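Long-range contacts in putative acetamidase/formamidase (Yersinia enterocolitica subsp. palearctica serotype O:3, PDB 5UBU), which probably hydrolyses carbon-nitrogen bonds of linear amides other than peptides, and binds two sodium ions in the crystal: residues H169-V175 with L216-H222; Q33-Y38 with F83-G89. One frame throughout, in Å; residues are numbered along the deposited sequence.

Contact 1: residues H169-V175 with L216-H222. With NA (sodium ion), chain G; NA (sodium ion), chain H.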
# COMPACT_ATOMS: atom_id res chain seq x y z
N HIS B 169 22.47 -0.34 -18.44
CA HIS B 169 22.62 -0.30 -16.99
C HIS B 169 22.41 -1.69 -16.43
O HIS B 169 21.82 -2.56 -17.08
CB HIS B 169 21.62 0.66 -16.35
CG HIS B 169 20.19 0.27 -16.54
ND1 HIS B 169 19.48 0.62 -17.67
CD2 HIS B 169 19.34 -0.43 -15.75
CE1 HIS B 169 18.25 0.14 -17.57
NE2 HIS B 169 18.14 -0.50 -16.42
N ILE B 170 22.90 -1.89 -15.22
CA ILE B 170 22.80 -3.16 -14.52
C ILE B 170 21.53 -3.20 -13.68
O ILE B 170 21.26 -2.31 -12.88
CB ILE B 170 24.04 -3.40 -13.64
CG1 ILE B 170 25.29 -3.59 -14.52
CG2 ILE B 170 23.86 -4.60 -12.73
CD1 ILE B 170 25.26 -4.83 -15.39
N GLY B 171 20.74 -4.25 -13.87
CA GLY B 171 19.50 -4.44 -13.14
C GLY B 171 19.74 -5.04 -11.77
O GLY B 171 19.09 -4.63 -10.81
N THR B 172 20.65 -6.01 -11.69
CA THR B 172 20.97 -6.67 -10.42
C THR B 172 22.43 -6.49 -10.01
O THR B 172 23.31 -7.08 -10.62
CB THR B 172 20.68 -8.19 -10.46
OG1 THR B 172 21.49 -8.81 -11.47
CG2 THR B 172 19.21 -8.48 -10.73
N LEU B 173 22.66 -5.68 -8.99
CA LEU B 173 23.99 -5.43 -8.46
C LEU B 173 23.83 -5.59 -6.95
O LEU B 173 23.03 -4.89 -6.33
CB LEU B 173 24.49 -4.03 -8.82
CG LEU B 173 25.92 -3.71 -8.38
CD1 LEU B 173 26.92 -4.67 -9.04
CD2 LEU B 173 26.29 -2.26 -8.70
N SER B 174 24.58 -6.51 -6.35
CA SER B 174 24.42 -6.74 -4.91
C SER B 174 25.59 -7.38 -4.20
O SER B 174 26.55 -7.82 -4.81
CB SER B 174 23.20 -7.65 -4.72
OG SER B 174 23.36 -8.86 -5.42
N VAL B 175 25.47 -7.39 -2.88
CA VAL B 175 26.45 -8.04 -2.00
C VAL B 175 25.65 -9.00 -1.12
O VAL B 175 24.44 -8.84 -0.96
CB VAL B 175 27.28 -7.04 -1.18
CG1 VAL B 175 28.23 -6.29 -2.08
CG2 VAL B 175 26.39 -6.08 -0.40
N LEU B 216 30.31 -9.91 -3.92
CA LEU B 216 29.65 -9.10 -4.94
C LEU B 216 29.05 -9.95 -6.05
O LEU B 216 29.71 -10.84 -6.58
CB LEU B 216 30.66 -8.12 -5.56
CG LEU B 216 30.17 -7.20 -6.70
CD1 LEU B 216 29.05 -6.28 -6.23
CD2 LEU B 216 31.36 -6.40 -7.22
N PHE B 217 27.79 -9.67 -6.37
CA PHE B 217 27.07 -10.35 -7.44
C PHE B 217 26.62 -9.32 -8.46
O PHE B 217 26.25 -8.19 -8.10
CB PHE B 217 25.83 -11.06 -6.90
CG PHE B 217 26.12 -12.20 -5.98
CD1 PHE B 217 26.31 -11.99 -4.62
CD2 PHE B 217 26.16 -13.51 -6.47
CE1 PHE B 217 26.56 -13.06 -3.77
CE2 PHE B 217 26.41 -14.58 -5.63
CZ PHE B 217 26.60 -14.36 -4.27
N ILE B 218 26.64 -9.69 -9.73
CA ILE B 218 26.23 -8.78 -10.81
C ILE B 218 25.49 -9.55 -11.90
O ILE B 218 25.67 -10.76 -12.05
CB ILE B 218 27.45 -8.00 -11.37
CG1 ILE B 218 27.02 -6.90 -12.33
CG2 ILE B 218 28.46 -8.95 -12.03
CD1 ILE B 218 28.17 -6.03 -12.80
N GLY B 219 24.62 -8.87 -12.63
CA GLY B 219 23.87 -9.50 -13.72
C GLY B 219 22.71 -8.69 -14.22
O GLY B 219 22.56 -7.53 -13.84
N ASP B 220 21.90 -9.30 -15.08
CA ASP B 220 20.70 -8.66 -15.63
C ASP B 220 20.98 -7.29 -16.27
O ASP B 220 20.52 -6.26 -15.81
CB ASP B 220 19.63 -8.57 -14.53
CG ASP B 220 18.28 -8.03 -15.02
OD1 ASP B 220 17.90 -8.21 -16.20
OD2 ASP B 220 17.60 -7.45 -14.18
N ALA B 221 21.76 -7.30 -17.34
CA ALA B 221 22.08 -6.08 -18.05
C ALA B 221 20.86 -5.65 -18.89
O ALA B 221 20.15 -6.50 -19.44
CB ALA B 221 23.28 -6.29 -18.95
N HIS B 222 20.60 -4.34 -18.94
CA HIS B 222 19.50 -3.79 -19.73
C HIS B 222 20.05 -2.82 -20.76
O HIS B 222 20.89 -2.01 -20.43
CB HIS B 222 18.48 -3.01 -18.90
CG HIS B 222 17.74 -3.83 -17.89
ND1 HIS B 222 17.34 -3.31 -16.69
CD2 HIS B 222 17.38 -5.13 -17.88
CE1 HIS B 222 16.71 -4.25 -16.00
NE2 HIS B 222 16.73 -5.36 -16.70
NA NA G . 15.78 -7.48 -16.43
NA NA H . 15.63 -6.92 -13.29
O HOH W 1 12.76 -7.43 -13.43
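An antiparallel strand pair of a mixed beta-sheet, ending in a two-sodium site, joins 169-175 to 216-222. Ser174 and Phe217 form a hydrogen-bonded pair closed from both ends: Ser174 N gives to Phe217 O at 2.9 Å and Phe217 N to Ser174 O at 2.7 Å. Thr172 faces Gly219 in the same way, but Gly219 N to Thr172 O is weak. The chain turns a corner at Gly171; beyond it Ile170 pairs with Ala221, and His169 with His222 in a hydrogen-bonded pair.

The face of Ile170, Leu173, Leu216 and Ile218 is apolar. With CG1 anti to its backbone N (chi1 -171°), Ile218 lies between two side chains; Ile218 CG1 meets Ile170 CG2 at 3.9 Å and Leu173 CD1 at 4.0 Å. Strands 101-111 and 239-248 pack on this face. On the other face Thr172 OG1 is hydrogen-bonded to Gln87.

Gly171 N donates to Asp220 O, which fixes the backbone where the metal ligands begin. Asp220 has positive phi and sends its carboxylate to both sodium ions. Asp220 OD2 is shared: it binds the chain H sodium at 2.2 Å and reaches the chain G sodium at a longer 2.9 Å. Asn193 and Asp195 add ligands to the chain H ion, and Glu236 to the chain G ion.

The imidazoles of His169 and His222 are turned 74° from each other. CB of His222 sits over one face of the His169 ring, a CH-pi contact. Gln225 takes a hydrogen bond from His169 NE2. At the far end of its ring, His222 NE2 binds the chain G sodium at 2.3 Å.

Contact 2: residues Q33-Y38 with F83-G89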
# COMPACT_ATOMS: atom_id res chain seq x y z
N GLN B 33 33.01 -18.58 -14.23
CA GLN B 33 31.80 -18.58 -13.41
C GLN B 33 31.28 -20.00 -13.10
O GLN B 33 30.82 -20.25 -11.99
CB GLN B 33 30.70 -17.75 -14.10
CG GLN B 33 29.38 -17.66 -13.34
CD GLN B 33 29.53 -16.96 -11.99
OE1 GLN B 33 30.24 -15.95 -11.87
NE2 GLN B 33 28.81 -17.45 -10.99
N LYS B 34 31.34 -20.89 -14.09
CA LYS B 34 30.89 -22.30 -13.99
C LYS B 34 29.37 -22.44 -13.89
O LYS B 34 28.76 -23.01 -14.80
CB LYS B 34 31.60 -23.07 -12.86
CG LYS B 34 33.10 -23.16 -13.08
CD LYS B 34 33.85 -24.06 -12.11
CE LYS B 34 35.34 -24.01 -12.44
NZ LYS B 34 36.20 -24.86 -11.56
N GLU B 35 28.78 -21.94 -12.80
CA GLU B 35 27.34 -21.97 -12.65
C GLU B 35 26.85 -20.60 -12.15
O GLU B 35 27.39 -20.03 -11.20
CB GLU B 35 26.82 -23.13 -11.77
CG GLU B 35 27.02 -23.06 -10.26
CD GLU B 35 26.17 -24.10 -9.51
OE1 GLU B 35 24.99 -24.31 -9.92
OE2 GLU B 35 26.66 -24.69 -8.51
N PHE B 36 25.86 -20.06 -12.85
CA PHE B 36 25.27 -18.78 -12.48
C PHE B 36 24.28 -19.04 -11.36
O PHE B 36 23.69 -20.12 -11.30
CB PHE B 36 24.61 -18.16 -13.70
CG PHE B 36 25.58 -17.69 -14.74
CD1 PHE B 36 26.22 -18.60 -15.56
CD2 PHE B 36 25.85 -16.33 -14.89
CE1 PHE B 36 27.14 -18.17 -16.50
CE2 PHE B 36 26.76 -15.90 -15.84
CZ PHE B 36 27.40 -16.82 -16.65
N HIS B 37 24.09 -18.06 -10.47
CA HIS B 37 23.19 -18.24 -9.32
C HIS B 37 21.90 -17.46 -9.38
O HIS B 37 21.86 -16.34 -9.91
CB HIS B 37 23.90 -17.91 -8.01
CG HIS B 37 25.19 -18.64 -7.82
ND1 HIS B 37 26.42 -18.03 -7.98
CD2 HIS B 37 25.46 -19.94 -7.52
CE1 HIS B 37 27.38 -18.91 -7.77
NE2 HIS B 37 26.82 -20.08 -7.49
N TYR B 38 20.87 -18.07 -8.80
CA TYR B 38 19.53 -17.49 -8.70
C TYR B 38 19.18 -17.08 -7.25
O TYR B 38 18.04 -16.71 -6.97
CB TYR B 38 18.49 -18.44 -9.30
CG TYR B 38 18.61 -18.51 -10.80
CD1 TYR B 38 17.92 -17.61 -11.61
CD2 TYR B 38 19.42 -19.47 -11.42
CE1 TYR B 38 18.02 -17.65 -12.99
CE2 TYR B 38 19.52 -19.52 -12.80
CZ TYR B 38 18.82 -18.61 -13.58
OH TYR B 38 18.91 -18.63 -14.95
N PHE B 83 12.77 -17.72 -11.03
CA PHE B 83 14.12 -17.99 -11.55
C PHE B 83 14.47 -17.20 -12.81
O PHE B 83 14.43 -17.72 -13.93
CB PHE B 83 14.34 -19.49 -11.78
CG PHE B 83 14.23 -20.32 -10.53
CD1 PHE B 83 15.36 -20.54 -9.74
CD2 PHE B 83 13.02 -20.88 -10.13
CE1 PHE B 83 15.27 -21.31 -8.59
CE2 PHE B 83 12.93 -21.64 -8.98
CZ PHE B 83 14.05 -21.85 -8.20
N LEU B 84 14.80 -15.93 -12.60
CA LEU B 84 15.25 -15.02 -13.63
C LEU B 84 16.51 -14.35 -13.08
O LEU B 84 16.81 -14.45 -11.89
CB LEU B 84 14.22 -13.94 -13.95
CG LEU B 84 12.90 -14.31 -14.65
CD1 LEU B 84 12.09 -13.04 -14.87
CD2 LEU B 84 13.17 -15.02 -15.98
N ASN B 85 17.24 -13.68 -13.96
CA ASN B 85 18.45 -12.95 -13.58
C ASN B 85 19.58 -13.84 -13.05
O ASN B 85 19.95 -13.77 -11.88
CB ASN B 85 18.12 -11.84 -12.55
CG ASN B 85 17.01 -10.92 -13.01
OD1 ASN B 85 16.70 -10.82 -14.21
ND2 ASN B 85 16.40 -10.22 -12.06
N PRO B 86 20.14 -14.71 -13.92
CA PRO B 86 21.27 -15.54 -13.50
C PRO B 86 22.41 -14.61 -13.09
O PRO B 86 22.75 -13.69 -13.84
CB PRO B 86 21.62 -16.31 -14.78
CG PRO B 86 21.06 -15.48 -15.88
CD PRO B 86 19.78 -14.96 -15.32
N GLN B 87 23.00 -14.86 -11.92
CA GLN B 87 24.05 -13.99 -11.38
C GLN B 87 25.49 -14.43 -11.53
O GLN B 87 25.79 -15.61 -11.36
CB GLN B 87 23.82 -13.80 -9.87
CG GLN B 87 22.50 -13.13 -9.52
CD GLN B 87 22.45 -11.70 -10.01
OE1 GLN B 87 23.31 -10.87 -9.67
NE2 GLN B 87 21.41 -11.38 -10.77
N ASN B 88 26.36 -13.47 -11.85
CA ASN B 88 27.80 -13.69 -11.87
C ASN B 88 28.22 -13.44 -10.42
O ASN B 88 27.60 -12.63 -9.73
CB ASN B 88 28.53 -12.73 -12.80
CG ASN B 88 28.54 -13.20 -14.23
OD1 ASN B 88 27.81 -12.70 -15.07
ND2 ASN B 88 29.35 -14.22 -14.50
N GLY B 89 29.25 -14.14 -9.96
CA GLY B 89 29.72 -13.99 -8.59
C GLY B 89 29.54 -15.29 -7.82
O GLY B 89 29.10 -16.29 -8.40
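Gln33, the last residue of helix 30-33, grips Gly89 with both ends of its amide. Gln33 OE1 accepts from Gly89 N at 2.8 Å, and Gln33 NE2 donates to Gly89 O at 2.9 Å. The second bond is nearly straight (172°) and uses a lone pair in the carbonyl plane. The chain is extended at chi1 (-179°) and bent at chi2, and the bend turns the amide to the Gly89 backbone. NE2 also gives to Glu35 O, and OE1 takes a longer bond from Asn88 ND2. That donor and Gly89 N approach OE1 from the same face.

Phe36 lies beside Asn88, and both side chains point the same way. Phe36 CE2 is 3.4 Å from Asn88 ND2, while Gln33 CG sits over the ring centre. Phe36 CB meets Pro86 CB.

Next along the chain, His37 and Gln87 form a single antiparallel bridge: His37 N gives to Gln87 O, and Gln87 N to His37 O.

Tyr38 has Pro86 CA over one ring face, a CH-pi contact. Phe83 turns its edge to the Tyr38 ring in an offset edge-to-face pair, with planes 68° apart. Tyr38 OH bonds to Glu65, and Ile179 of a second subunit packs against Tyr38 and Phe83.

Four bonds on the Gln33 amide leave it little freedom to rotate. It supplies polar partners for the buried backbone of Gly89, and aromatic packing takes over toward the subunit interface.

In the fold
Both contacts build on the same mixed sheet, where strands 87-93 and 214-222 are antiparallel neighbours. Their centres are about 10 Å apart. Two probable hydrogen bonds join them: Asn88 N to Ile218 O at 2.8 Å, and Gln87 NE2 with Thr172 OG1 at 2.7 Å. Contact 1 holds sodium ligands itself. Contact 2 lies further from the chain centre but reaches the site through Asn85. The Asn85 side chain comes within about 4 Å of a sodium ion, and Asn85 OD1 packs 3.3 Å from Asp220 CG. The loop of 83-89 thus borders the metal site, while 33-38 meets the start of strand 87-93, at residues 87-89.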